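CELL WALL surface anchor family protein (Streptococcus pneumoniae, PDB 3ZGH) probably helps the pneumococcus adhere to host cells, through a basic domain of an MSCRAMM-type surface adhesin that binds keratin 10. Local coordinates at residues Thr33-Asp38 and Arg42-Tyr47; Thr61-Tyr66 and Tyr112-Asn117; Gln120-Asn125 and Gly146-Lys151. All coordinates share one frame; numbering follows the deposited sequence.

Contact 1 (Thr33-Asp38 and Arg42-Tyr47); sequences TGEGVD and RVPIYY
Residues 33-38 and 43-47 pair as the antiparallel strands of a beta hairpin, their axes 4.4 Å apart at closest approach. Gly34 exchanges two backbone hydrogen bonds with Tyr47, and Gly36 two with Ile45. The bond from Gly36 N to Ile45 O is 2.8 Å long and nearly straight, at 169°. Near the turn Arg42 and Val43 both face Asp38, which makes a G1 beta bulge; Asp38 N donates to Val43 O over 2.9 Å.

On one face, Glu35 runs alongside Tyr46. Its CG is anti to the backbone N (chi1 166°) and the chain stays extended, which brings CD to 3.6 Å from Tyr46 CE1. The carboxylate and ring planes are 45° apart. Glu35 OE2 also reaches Pro44 CB at 3.5 Å, while OE1 hydrogen-bonds to a glycerol, probably from the crystallisation liquor. On the other face lies Asp38, whose carboxylate is hydrogen-bonded to Tyr66, Tyr84 and the backbone N-H groups of Val40 and Tyr41.

The Tyr47 ring lies with one face against the backbone at Thr33 and Gly34. Gly34 N is 3.4 Å above the ring plane, toward its rim. Paired backbone bonds at Gly34 and Gly36 thus hold the hairpin, and aromatic packing adds to them at Gly34.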
ATOM      1  N   THR A  33       8.542  -5.496  -1.800  1.00 23.24           N
ATOM      2  CA  THR A  33       8.379  -5.288  -0.359  1.00 24.45           C
ATOM      3  C   THR A  33       9.418  -4.251   0.066  1.00 25.60           C
ATOM      4  O   THR A  33      10.423  -4.019  -0.647  1.00 26.58           O
ATOM      5  CB  THR A  33       8.617  -6.559   0.479  1.00 25.38           C
ATOM      6  OG1 THR A  33       9.988  -6.986   0.352  1.00 27.45           O
ATOM      7  CG2 THR A  33       7.699  -7.724   0.054  1.00 25.80           C
ATOM      8  N   GLY A  34       9.181  -3.624   1.208  1.00 25.36           N
ATOM      9  CA  GLY A  34      10.156  -2.697   1.737  1.00 25.45           C
ATOM     10  C   GLY A  34       9.875  -2.519   3.219  1.00 24.15           C
ATOM     11  O   GLY A  34       8.963  -3.147   3.807  1.00 24.20           O
ATOM     12  N   GLU A  35      10.634  -1.642   3.839  1.00 23.58           N
ATOM     13  CA  GLU A  35      10.584  -1.607   5.272  1.00 27.36           C
ATOM     14  C   GLU A  35      10.938  -0.211   5.733  1.00 28.17           C
ATOM     15  O   GLU A  35      11.754   0.477   5.095  1.00 28.28           O
ATOM     16  CB  GLU A  35      11.604  -2.628   5.747  1.00 32.27           C
ATOM     17  CG  GLU A  35      11.981  -2.560   7.148  1.00 35.35           C
ATOM     18  CD  GLU A  35      13.020  -3.612   7.496  1.00 36.48           C
ATOM     19  OE1 GLU A  35      13.455  -4.390   6.607  1.00 34.59           O
ATOM     20  OE2 GLU A  35      13.358  -3.684   8.680  1.00 38.05           O
ATOM     21  N   GLY A  36      10.310   0.198   6.827  1.00 28.21           N
ATOM     22  CA  GLY A  36      10.643   1.434   7.501  1.00 30.29           C
ATOM     23  C   GLY A  36      10.682   1.193   9.002  1.00 31.44           C
ATOM     24  O   GLY A  36      10.824   0.053   9.443  1.00 31.97           O
ATOM     25  N   VAL A  37      10.575   2.268   9.781  1.00 31.61           N
ATOM     26  CA  VAL A  37      10.702   2.181  11.224  1.00 32.68           C
ATOM     27  C   VAL A  37       9.532   2.900  11.863  1.00 31.78           C
ATOM     28  O   VAL A  37       9.277   4.086  11.590  1.00 33.12           O
ATOM     29  CB  VAL A  37      12.039   2.802  11.704  1.00 35.37           C
ATOM     30  CG1 VAL A  37      12.092   2.916  13.245  1.00 37.60           C
ATOM     31  CG2 VAL A  37      13.215   1.976  11.182  1.00 36.42           C
ATOM     32  N   ASP A  38       8.803   2.185  12.698  1.00 30.50           N
ATOM     33  CA  ASP A  38       7.779   2.831  13.541  1.00 31.56           C
ATOM     34  C   ASP A  38       8.500   3.577  14.663  1.00 34.72           C
ATOM     35  O   ASP A  38       9.100   2.935  15.518  1.00 35.54           O
ATOM     36  CB  ASP A  38       6.823   1.773  14.099  1.00 30.86           C
ATOM     37  CG  ASP A  38       5.776   2.341  15.048  1.00 32.29           C
ATOM     38  OD1 ASP A  38       6.128   3.121  15.983  1.00 33.51           O
ATOM     39  OD2 ASP A  38       4.582   1.994  14.849  1.00 32.13           O
ATOM     40  N   ARG A  42       9.729   1.762  17.949  1.00 37.94           N
ATOM     41  CA  ARG A  42      11.112   1.451  17.539  1.00 36.51           C
ATOM     42  C   ARG A  42      11.202   0.007  17.064  1.00 34.91           C
ATOM     43  O   ARG A  42      12.038  -0.780  17.527  1.00 37.30           O
ATOM     44  CB  ARG A  42      12.090   1.737  18.680  1.00 39.82           C
ATOM     45  CG  ARG A  42      11.962   3.165  19.204  1.00 50.79           C
ATOM     46  CD  ARG A  42      13.103   3.588  20.135  1.00 67.03           C
ATOM     47  NE  ARG A  42      13.614   4.901  19.748  1.00 81.41           N
ATOM     48  CZ  ARG A  42      14.818   5.138  19.225  1.00 92.12           C
ATOM     49  NH1 ARG A  42      15.697   4.157  19.041  1.00 95.43           N
ATOM     50  NH2 ARG A  42      15.158   6.379  18.901  1.00 96.80           N
ATOM     51  N   VAL A  43      10.314  -0.337  16.134  1.00 32.53           N
ATOM     52  CA  VAL A  43      10.289  -1.660  15.554  1.00 31.56           C
ATOM     53  C   VAL A  43      10.158  -1.452  14.058  1.00 31.87           C
ATOM     54  O   VAL A  43       9.743  -0.375  13.617  1.00 33.12           O
ATOM     55  CB  VAL A  43       9.077  -2.489  16.064  1.00 38.54           C
ATOM     56  CG1 VAL A  43       9.222  -2.839  17.540  1.00 40.85           C
ATOM     57  CG2 VAL A  43       7.756  -1.740  15.821  1.00 36.16           C
ATOM     58  N   PRO A  44      10.499  -2.467  13.267  1.00 31.32           N
ATOM     59  CA  PRO A  44      10.277  -2.331  11.824  1.00 30.38           C
ATOM     60  C   PRO A  44       8.802  -2.353  11.483  1.00 28.42           C
ATOM     61  O   PRO A  44       8.008  -2.957  12.197  1.00 29.13           O
ATOM     62  CB  PRO A  44      10.942  -3.584  11.233  1.00 30.81           C
ATOM     63  CG  PRO A  44      11.922  -4.041  12.290  1.00 33.65           C
ATOM     64  CD  PRO A  44      11.249  -3.685  13.610  1.00 33.89           C
ATOM     65  N   ILE A  45       8.452  -1.718  10.377  1.00 26.43           N
ATOM     66  CA  ILE A  45       7.123  -1.857   9.797  1.00 25.08           C
ATOM     67  C   ILE A  45       7.402  -2.145   8.331  1.00 25.20           C
ATOM     68  O   ILE A  45       8.437  -1.687   7.803  1.00 26.48           O
ATOM     69  CB  ILE A  45       6.273  -0.586  10.028  1.00 24.23           C
ATOM     70  CG1 ILE A  45       4.823  -0.786   9.546  1.00 25.10           C
ATOM     71  CG2 ILE A  45       6.884   0.640   9.338  1.00 24.81           C
ATOM     72  CD1 ILE A  45       3.902   0.332  10.044  1.00 27.41           C
ATOM     73  N   TYR A  46       6.531  -2.919   7.691  1.00 23.78           N
ATOM     74  CA  TYR A  46       6.776  -3.386   6.342  1.00 23.83           C
ATOM     75  C   TYR A  46       5.640  -3.019   5.407  1.00 23.59           C
ATOM     76  O   TYR A  46       4.499  -2.756   5.865  1.00 24.40           O
ATOM     77  CB  TYR A  46       6.944  -4.908   6.336  1.00 22.03           C
ATOM     78  CG  TYR A  46       8.013  -5.387   7.293  1.00 24.69           C
ATOM     79  CD1 TYR A  46       9.325  -5.512   6.873  1.00 27.11           C
ATOM     80  CD2 TYR A  46       7.712  -5.689   8.644  1.00 25.96           C
ATOM     81  CE1 TYR A  46      10.341  -5.948   7.739  1.00 28.75           C
ATOM     82  CE2 TYR A  46       8.731  -6.115   9.531  1.00 28.66           C
ATOM     83  CZ  TYR A  46      10.043  -6.258   9.046  1.00 29.67           C
ATOM     84  OH  TYR A  46      11.069  -6.671   9.871  1.00 30.24           O
ATOM     85  N   TYR A  47       5.942  -2.993   4.101  1.00 22.47           N
ATOM     86  CA  TYR A  47       4.866  -3.002   3.112  1.00 21.30           C
ATOM     87  C   TYR A  47       5.113  -4.076   2.070  1.00 21.23           C
ATOM     88  O   TYR A  47       6.252  -4.580   1.878  1.00 24.56           O
ATOM     89  CB  TYR A  47       4.673  -1.655   2.415  1.00 22.97           C
ATOM     90  CG  TYR A  47       5.744  -1.356   1.382  1.00 25.70           C
ATOM     91  CD1 TYR A  47       5.611  -1.806   0.064  1.00 29.98           C
ATOM     92  CD2 TYR A  47       6.905  -0.675   1.734  1.00 26.29           C
ATOM     93  CE1 TYR A  47       6.613  -1.576  -0.867  1.00 33.49           C
ATOM     94  CE2 TYR A  47       7.899  -0.411   0.801  1.00 31.08           C
ATOM     95  CZ  TYR A  47       7.742  -0.877  -0.499  1.00 34.84           C
ATOM     96  OH  TYR A  47       8.724  -0.637  -1.429  1.00 37.81           O
TER

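Contact 2 (Thr61-Tyr66 and Tyr112-Asn117); sequences TYTVTY and YITDKN
Strands 57-65 and 109-114 belong to the same antiparallel sheet but are not neighbours in it, because strand 154-162 runs between them. Their side chains meet across that middle strand on one face of the sheet. The nearest CA atoms, those of Thr63 and Thr114, are 8.3 Å apart.

Two touches make up the contact. Thr61 CG2 lies 3.9 Å from Tyr112 OH, and the two side chains cross at about a right angle. Thr61 holds CG2 anti to its backbone N, which turns the methyl toward strand 109-114. In Tyr112 a chi1 of 47° sets CG between the backbone N and the carbonyl carbon. This carries the ring toward strand 154-162, where it packs on Thr156 and Ser158, and brings its OH up to the Thr61 methyl. The second touch is looser: Thr63 CG2 is 4.2 Å from Thr114 OG1.

Both Thr63 OG1 and Thr114 OG1 hydrogen-bond to Thr156 OG1 on the middle strand. The chain leaves strand 109-114 just after Thr114, in an Asx turn at Asp115.

No hydrogen bond passes directly between the two segments. Methyl groups meet hydroxyl oxygens by van der Waals contact alone, and the polar link is indirect. The hydroxyl of Thr156 joins the two threonines in a row of three side chains across the sheet.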
ATOM      1  N   THR A  61      -2.273  -4.264  -5.118  1.00 24.42           N
ATOM      2  CA  THR A  61      -2.667  -4.658  -3.760  1.00 23.14           C
ATOM      3  C   THR A  61      -1.519  -4.247  -2.828  1.00 24.02           C
ATOM      4  O   THR A  61      -0.391  -4.752  -2.936  1.00 26.20           O
ATOM      5  CB  THR A  61      -2.935  -6.176  -3.630  1.00 24.17           C
ATOM      6  OG1 THR A  61      -3.903  -6.584  -4.601  1.00 26.83           O
ATOM      7  CG2 THR A  61      -3.495  -6.534  -2.220  1.00 28.73           C
ATOM      8  N   TYR A  62      -1.825  -3.320  -1.930  1.00 24.56           N
ATOM      9  CA  TYR A  62      -0.854  -2.667  -1.079  1.00 23.31           C
ATOM     10  C   TYR A  62      -1.162  -2.925   0.385  1.00 21.65           C
ATOM     11  O   TYR A  62      -2.241  -2.572   0.845  1.00 25.30           O
ATOM     12  CB  TYR A  62      -0.957  -1.170  -1.373  1.00 23.81           C
ATOM     13  CG  TYR A  62      -0.302  -0.241  -0.378  1.00 25.28           C
ATOM     14  CD1 TYR A  62       1.025  -0.385  -0.021  1.00 26.52           C
ATOM     15  CD2 TYR A  62      -1.015   0.838   0.156  1.00 27.62           C
ATOM     16  CE1 TYR A  62       1.622   0.502   0.877  1.00 29.49           C
ATOM     17  CE2 TYR A  62      -0.441   1.704   1.028  1.00 28.29           C
ATOM     18  CZ  TYR A  62       0.866   1.538   1.387  1.00 29.75           C
ATOM     19  OH  TYR A  62       1.395   2.449   2.254  1.00 32.36           O
ATOM     20  N   THR A  63      -0.220  -3.502   1.117  1.00 22.35           N
ATOM     21  CA  THR A  63      -0.439  -3.913   2.501  1.00 23.45           C
ATOM     22  C   THR A  63       0.648  -3.309   3.374  1.00 23.96           C
ATOM     23  O   THR A  63       1.822  -3.380   3.019  1.00 27.36           O
ATOM     24  CB  THR A  63      -0.383  -5.447   2.664  1.00 24.08           C
ATOM     25  OG1 THR A  63      -1.415  -6.045   1.900  1.00 26.51           O
ATOM     26  CG2 THR A  63      -0.567  -5.880   4.139  1.00 22.48           C
ATOM     27  N   VAL A  64       0.256  -2.713   4.494  1.00 22.84           N
ATOM     28  CA  VAL A  64       1.207  -2.276   5.507  1.00 22.23           C
ATOM     29  C   VAL A  64       1.001  -3.164   6.726  1.00 22.15           C
ATOM     30  O   VAL A  64      -0.133  -3.422   7.115  1.00 23.61           O
ATOM     31  CB  VAL A  64       0.969  -0.796   5.851  1.00 24.25           C
ATOM     32  CG1 VAL A  64       1.699  -0.390   7.159  1.00 27.69           C
ATOM     33  CG2 VAL A  64       1.421   0.071   4.685  1.00 25.89           C
ATOM     34  N   THR A  65       2.083  -3.659   7.317  1.00 24.23           N
ATOM     35  CA  THR A  65       1.979  -4.639   8.382  1.00 24.54           C
ATOM     36  C   THR A  65       3.259  -4.691   9.212  1.00 25.19           C
ATOM     37  O   THR A  65       4.339  -4.319   8.725  1.00 25.11           O
ATOM     38  CB  THR A  65       1.711  -6.051   7.790  1.00 25.06           C
ATOM     39  OG1 THR A  65       1.708  -7.025   8.838  1.00 25.76           O
ATOM     40  CG2 THR A  65       2.751  -6.445   6.726  1.00 23.35           C
ATOM     41  N   TYR A  66       3.139  -5.176  10.451  1.00 23.94           N
ATOM     42  CA  TYR A  66       4.302  -5.406  11.279  1.00 25.08           C
ATOM     43  C   TYR A  66       4.886  -6.797  11.094  1.00 27.02           C
ATOM     44  O   TYR A  66       5.902  -7.122  11.712  1.00 27.13           O
ATOM     45  CB  TYR A  66       3.984  -5.135  12.766  1.00 26.10           C
ATOM     46  CG  TYR A  66       3.704  -3.670  13.004  1.00 27.80           C
ATOM     47  CD1 TYR A  66       4.738  -2.790  13.370  1.00 28.01           C
ATOM     48  CD2 TYR A  66       2.416  -3.147  12.818  1.00 28.89           C
ATOM     49  CE1 TYR A  66       4.484  -1.452  13.554  1.00 27.71           C
ATOM     50  CE2 TYR A  66       2.160  -1.823  12.994  1.00 28.35           C
ATOM     51  CZ  TYR A  66       3.189  -0.974  13.364  1.00 28.57           C
ATOM     52  OH  TYR A  66       2.904   0.356  13.572  1.00 29.58           O
ATOM     53  N   TYR A 112      -9.256  -2.710   3.543  1.00 28.38           N
ATOM     54  CA  TYR A 112      -9.653  -3.836   4.365  1.00 32.92           C
ATOM     55  C   TYR A 112      -8.520  -4.285   5.257  1.00 33.19           C
ATOM     56  O   TYR A 112      -7.375  -3.914   5.030  1.00 33.06           O
ATOM     57  CB  TYR A 112     -10.203  -5.006   3.523  1.00 35.92           C
ATOM     58  CG  TYR A 112      -9.420  -5.434   2.320  1.00 36.10           C
ATOM     59  CD1 TYR A 112      -8.685  -6.619   2.340  1.00 36.27           C
ATOM     60  CD2 TYR A 112      -9.448  -4.694   1.137  1.00 37.10           C
ATOM     61  CE1 TYR A 112      -7.940  -7.049   1.196  1.00 36.70           C
ATOM     62  CE2 TYR A 112      -8.713  -5.118  -0.006  1.00 38.32           C
ATOM     63  CZ  TYR A 112      -7.963  -6.299   0.044  1.00 38.14           C
ATOM     64  OH  TYR A 112      -7.246  -6.748  -1.053  1.00 39.43           O
ATOM     65  N   ILE A 113      -8.858  -5.028   6.313  1.00 31.61           N
ATOM     66  CA  ILE A 113      -7.869  -5.636   7.169  1.00 29.75           C
ATOM     67  C   ILE A 113      -7.660  -7.054   6.656  1.00 30.03           C
ATOM     68  O   ILE A 113      -8.643  -7.764   6.356  1.00 31.93           O
ATOM     69  CB  ILE A 113      -8.345  -5.671   8.629  1.00 32.41           C
ATOM     70  CG1 ILE A 113      -8.567  -4.242   9.150  1.00 33.68           C
ATOM     71  CG2 ILE A 113      -7.342  -6.426   9.518  1.00 31.74           C
ATOM     72  CD1 ILE A 113      -7.279  -3.440   9.265  1.00 32.85           C
ATOM     73  N   THR A 114      -6.397  -7.467   6.547  1.00 27.48           N
ATOM     74  CA  THR A 114      -6.069  -8.826   6.148  1.00 29.04           C
ATOM     75  C   THR A 114      -5.348  -9.542   7.258  1.00 31.33           C
ATOM     76  O   THR A 114      -4.640  -8.919   8.061  1.00 32.26           O
ATOM     77  CB  THR A 114      -5.157  -8.877   4.902  1.00 28.55           C
ATOM     78  OG1 THR A 114      -4.078  -7.951   5.074  1.00 28.19           O
ATOM     79  CG2 THR A 114      -5.947  -8.518   3.635  1.00 30.05           C
ATOM     80  N   ASP A 115      -5.505 -10.854   7.297  1.00 32.27           N
ATOM     81  CA  ASP A 115      -4.797 -11.641   8.288  1.00 34.82           C
ATOM     82  C   ASP A 115      -3.384 -11.945   7.797  1.00 35.73           C
ATOM     83  O   ASP A 115      -2.967 -11.487   6.735  1.00 33.90           O
ATOM     84  CB  ASP A 115      -5.579 -12.913   8.683  1.00 38.33           C
ATOM     85  CG  ASP A 115      -5.644 -13.967   7.569  1.00 42.51           C
ATOM     86  OD1 ASP A 115      -4.806 -13.972   6.634  1.00 39.52           O
ATOM     87  OD2 ASP A 115      -6.546 -14.832   7.661  1.00 47.36           O
ATOM     88  N   LYS A 116      -2.648 -12.699   8.589  1.00 40.69           N
ATOM     89  CA  LYS A 116      -1.248 -13.006   8.304  1.00 45.02           C
ATOM     90  C   LYS A 116      -1.037 -13.675   6.924  1.00 48.60           C
ATOM     91  O   LYS A 116       0.008 -13.526   6.306  1.00 51.07           O
ATOM     92  CB  LYS A 116      -0.722 -13.908   9.425  1.00 50.66           C
ATOM     93  CG  LYS A 116       0.772 -13.935   9.566  1.00 55.40           C
ATOM     94  CD  LYS A 116       1.164 -14.515  10.921  1.00 63.37           C
ATOM     95  CE  LYS A 116       2.101 -15.693  10.776  1.00 71.94           C
ATOM     96  NZ  LYS A 116       2.738 -16.045  12.084  1.00 79.88           N
ATOM     97  N   ASN A 117      -2.030 -14.412   6.449  1.00 48.37           N
ATOM     98  CA  ASN A 117      -1.930 -15.081   5.163  1.00 51.73           C
ATOM     99  C   ASN A 117      -2.578 -14.277   4.048  1.00 50.55           C
ATOM    100  O   ASN A 117      -2.797 -14.789   2.955  1.00 56.52           O
ATOM    101  CB  ASN A 117      -2.586 -16.452   5.235  1.00 56.39           C
ATOM    102  CG  ASN A 117      -2.115 -17.249   6.416  1.00 63.19           C
ATOM    103  OD1 ASN A 117      -2.916 -17.691   7.242  1.00 69.39           O
ATOM    104  ND2 ASN A 117      -0.801 -17.420   6.524  1.00 62.44           N
TER

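Contact 3 (Gln120-Asn125 and Gly146-Lys151); sequences QVLSYN and GFFAKK. With EDO (1,2-ethanediol), chain G.
A small, mostly apolar surface contact joins strand 120-131 to the short helix 146-149. Phe148 is its centre, and the contact involves side chains alone.

Leu122 CD2 approaches Phe148 CZ at 3.8 Å, and the two side chains cross at about a right angle. The methyl comes in obliquely to the ring. Tyr124 reaches the same end of Phe148 with its hydroxyl: Tyr124 OH sits at the ring edge, in the ring plane, 3.9 Å from Phe148 CE2. Phe148 has CG anti to its carbonyl carbon (chi1 -78°), which swings the ring off the helix toward the strand. One of its faces is covered within the helix by Phe147, whose CE1 stands 3.5 Å above the ring centre.

The two strand residues also pack on each other. Leu122 CD1 lies 3.5 Å above one face of the Tyr124 ring, toward the rim. Further along, a 1,2-ethanediol molecule, probably from the crystallisation liquor, accepts a hydrogen bond at O2 from Asn125 N. That bond is nearly straight, at 167°.

Strand 120-131 lies beside strand 109-114 in the sheet, where Val121 and Leu122 both face Ile113 in a classic beta bulge. Leu122 and Tyr124 also pack on the Ile113 side chain. On the short helix, Ala149 packs on Tyr66 and Met80, which ties it to the loops that follow strand 57-65.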
ATOM      1  N   GLN A 120      -8.881 -11.683   3.747  1.00 41.87           N
ATOM      2  CA  GLN A 120      -9.670 -10.572   4.275  1.00 42.55           C
ATOM      3  C   GLN A 120     -10.336 -10.911   5.612  1.00 45.33           C
ATOM      4  O   GLN A 120     -10.943 -11.960   5.764  1.00 48.86           O
ATOM      5  CB  GLN A 120     -10.725 -10.088   3.274  1.00 44.43           C
ATOM      6  CG  GLN A 120     -11.536  -8.925   3.824  1.00 52.34           C
ATOM      7  CD  GLN A 120     -12.682  -8.492   2.918  1.00 61.55           C
ATOM      8  OE1 GLN A 120     -13.835  -8.354   3.371  1.00 67.02           O
ATOM      9  NE2 GLN A 120     -12.370  -8.250   1.643  1.00 66.24           N
ATOM     10  N   VAL A 121     -10.209  -9.997   6.573  1.00 44.30           N
ATOM     11  CA  VAL A 121     -10.819 -10.137   7.886  1.00 44.83           C
ATOM     12  C   VAL A 121     -12.082  -9.288   7.970  1.00 42.55           C
ATOM     13  O   VAL A 121     -13.090  -9.733   8.484  1.00 43.41           O
ATOM     14  CB  VAL A 121      -9.866  -9.654   9.017  1.00 45.26           C
ATOM     15  CG1 VAL A 121     -10.632  -9.487  10.337  1.00 49.16           C
ATOM     16  CG2 VAL A 121      -8.704 -10.609   9.191  1.00 44.63           C
ATOM     17  N   LEU A 122     -12.006  -8.039   7.521  1.00 40.12           N
ATOM     18  CA  LEU A 122     -13.187  -7.189   7.465  1.00 40.23           C
ATOM     19  C   LEU A 122     -12.907  -6.106   6.460  1.00 35.53           C
ATOM     20  O   LEU A 122     -11.745  -5.869   6.104  1.00 34.15           O
ATOM     21  CB  LEU A 122     -13.524  -6.585   8.841  1.00 45.29           C
ATOM     22  CG  LEU A 122     -12.517  -5.632   9.501  1.00 47.21           C
ATOM     23  CD1 LEU A 122     -12.536  -4.246   8.895  1.00 47.84           C
ATOM     24  CD2 LEU A 122     -12.796  -5.523  10.981  1.00 48.56           C
ATOM     25  N   SER A 123     -13.943  -5.433   5.985  1.00 36.12           N
ATOM     26  CA  SER A 123     -13.723  -4.397   4.999  1.00 39.13           C
ATOM     27  C   SER A 123     -14.125  -3.046   5.514  1.00 39.92           C
ATOM     28  O   SER A 123     -15.058  -2.936   6.285  1.00 41.60           O
ATOM     29  CB  SER A 123     -14.495  -4.719   3.706  1.00 46.50           C
ATOM     30  OG  SER A 123     -15.831  -5.004   4.016  1.00 53.83           O
ATOM     31  N   TYR A 124     -13.411  -2.021   5.061  1.00 38.64           N
ATOM     32  CA  TYR A 124     -13.669  -0.633   5.438  1.00 40.79           C
ATOM     33  C   TYR A 124     -14.178   0.157   4.223  1.00 42.59           C
ATOM     34  O   TYR A 124     -14.312  -0.399   3.145  1.00 42.67           O
ATOM     35  CB  TYR A 124     -12.371  -0.010   5.953  1.00 38.95           C
ATOM     36  CG  TYR A 124     -11.961  -0.418   7.365  1.00 38.62           C
ATOM     37  CD1 TYR A 124     -12.900  -0.440   8.400  1.00 42.68           C
ATOM     38  CD2 TYR A 124     -10.626  -0.743   7.677  1.00 35.55           C
ATOM     39  CE1 TYR A 124     -12.536  -0.780   9.686  1.00 44.97           C
ATOM     40  CE2 TYR A 124     -10.252  -1.092   8.980  1.00 38.71           C
ATOM     41  CZ  TYR A 124     -11.224  -1.099   9.985  1.00 44.66           C
ATOM     42  OH  TYR A 124     -10.918  -1.438  11.304  1.00 47.86           O
ATOM     43  N   ASN A 125     -14.456   1.447   4.396  1.00 44.32           N
ATOM     44  CA  ASN A 125     -14.956   2.288   3.306  1.00 46.62           C
ATOM     45  C   ASN A 125     -14.011   2.304   2.119  1.00 42.22           C
ATOM     46  O   ASN A 125     -12.780   2.327   2.301  1.00 43.84           O
ATOM     47  CB  ASN A 125     -15.120   3.736   3.763  1.00 51.76           C
ATOM     48  CG  ASN A 125     -16.215   3.912   4.846  1.00 56.33           C
ATOM     49  OD1 ASN A 125     -17.154   3.114   4.942  1.00 59.71           O
ATOM     50  ND2 ASN A 125     -16.088   4.972   5.642  1.00 58.55           N
ATOM     51  N   GLY A 146      -3.914  -1.052  16.990  1.00 32.32           N
ATOM     52  CA  GLY A 146      -2.941  -1.926  17.633  1.00 33.48           C
ATOM     53  C   GLY A 146      -3.480  -3.322  17.923  1.00 34.82           C
ATOM     54  O   GLY A 146      -2.752  -4.279  17.725  1.00 34.97           O
ATOM     55  N   PHE A 147      -4.719  -3.479  18.395  1.00 35.82           N
ATOM     56  CA  PHE A 147      -5.168  -4.853  18.702  1.00 36.70           C
ATOM     57  C   PHE A 147      -5.204  -5.745  17.445  1.00 35.85           C
ATOM     58  O   PHE A 147      -5.047  -6.970  17.549  1.00 38.29           O
ATOM     59  CB  PHE A 147      -6.512  -4.909  19.465  1.00 38.69           C
ATOM     60  CG  PHE A 147      -7.631  -4.249  18.751  1.00 39.08           C
ATOM     61  CD1 PHE A 147      -8.303  -4.904  17.727  1.00 40.59           C
ATOM     62  CD2 PHE A 147      -8.010  -2.963  19.086  1.00 40.05           C
ATOM     63  CE1 PHE A 147      -9.335  -4.273  17.042  1.00 41.86           C
ATOM     64  CE2 PHE A 147      -9.036  -2.325  18.425  1.00 41.84           C
ATOM     65  CZ  PHE A 147      -9.704  -2.974  17.391  1.00 42.42           C
ATOM     66  N   PHE A 148      -5.379  -5.157  16.256  1.00 31.73           N
ATOM     67  CA  PHE A 148      -5.261  -5.939  15.016  1.00 29.52           C
ATOM     68  C   PHE A 148      -3.778  -6.171  14.630  1.00 31.03           C
ATOM     69  O   PHE A 148      -3.384  -7.285  14.233  1.00 32.19           O
ATOM     70  CB  PHE A 148      -5.989  -5.247  13.850  1.00 29.08           C
ATOM     71  CG  PHE A 148      -7.508  -5.413  13.862  1.00 32.59           C
ATOM     72  CD1 PHE A 148      -8.108  -6.565  14.359  1.00 34.16           C
ATOM     73  CD2 PHE A 148      -8.329  -4.414  13.337  1.00 34.75           C
ATOM     74  CE1 PHE A 148      -9.491  -6.712  14.324  1.00 37.15           C
ATOM     75  CE2 PHE A 148      -9.701  -4.555  13.313  1.00 37.50           C
ATOM     76  CZ  PHE A 148     -10.289  -5.703  13.812  1.00 38.43           C
ATOM     77  N   ALA A 149      -2.966  -5.119  14.716  1.00 32.13           N
ATOM     78  CA  ALA A 149      -1.544  -5.210  14.348  1.00 31.08           C
ATOM     79  C   ALA A 149      -0.887  -6.337  15.142  1.00 30.34           C
ATOM     80  O   ALA A 149      -0.067  -7.090  14.623  1.00 30.53           O
ATOM     81  CB  ALA A 149      -0.852  -3.882  14.630  1.00 31.78           C
ATOM     82  N   LYS A 150      -1.291  -6.474  16.401  1.00 30.99           N
ATOM     83  CA  LYS A 150      -0.675  -7.431  17.306  1.00 33.42           C
ATOM     84  C   LYS A 150      -1.101  -8.871  17.027  1.00 33.86           C
ATOM     85  O   LYS A 150      -0.486  -9.815  17.543  1.00 35.30           O
ATOM     86  CB  LYS A 150      -0.994  -7.068  18.752  1.00 37.26           C
ATOM     87  CG  LYS A 150      -0.340  -5.786  19.218  1.00 38.07           C
ATOM     88  CD  LYS A 150      -0.994  -5.264  20.511  1.00 42.04           C
ATOM     89  CE  LYS A 150      -0.358  -5.882  21.729  1.00 50.11           C
ATOM     90  NZ  LYS A 150      -0.923  -5.303  22.989  1.00 59.27           N
ATOM     91  N   LYS A 151      -2.147  -9.042  16.224  1.00 34.54           N
ATOM     92  CA  LYS A 151      -2.540 -10.362  15.762  1.00 35.09           C
ATOM     93  C   LYS A 151      -1.821 -10.720  14.452  1.00 33.67           C
ATOM     94  O   LYS A 151      -2.058 -11.783  13.892  1.00 35.55           O
ATOM     95  CB  LYS A 151      -4.058 -10.438  15.535  1.00 36.51           C
ATOM     96  CG  LYS A 151      -4.934 -10.350  16.845  1.00 43.76           C
ATOM     97  CD  LYS A 151      -6.419 -10.397  16.486  1.00 51.99           C
ATOM     98  CE  LYS A 151      -7.340 -10.124  17.686  1.00 65.76           C
ATOM     99  NZ  LYS A 151      -7.338 -11.232  18.683  1.00 76.67           N
TER
HETATM  100  C1  EDO G1385     -12.637   4.124   7.223  1.00 77.32           C
HETATM  101  O1  EDO G1385     -12.434   5.346   7.953  1.00 80.96           O
HETATM  102  C2  EDO G1385     -13.470   3.146   8.050  1.00 70.71           C
HETATM  103  O2  EDO G1385     -14.482   2.528   7.230  1.00 65.02           O

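Overall arrangement
All three contacts reach one antiparallel sheet, and they follow each other in series along the chain. Contact 1 is the hairpin at one edge, formed by strands 28-38 and 43-53. Contact 2 spans strand 154-162 in the interior of the sheet. Contact 3 ties strand 120-131, near the other edge, to helix 146-149. Centres of contacts 1 and 2 are about 13 Å apart; Tyr46 N and Thr65 O, 2.8 Å apart, pair their neighbouring strands. Contacts 2 and 3 lie about 8 Å apart by centres, on adjacent strands 109-114 and 120-131. Contacts 1 and 3 do not touch; their centres are about 18 Å apart. The three thus sample this keratin-10-binding domain's sheet from edge hairpin through middle to strand 120-131.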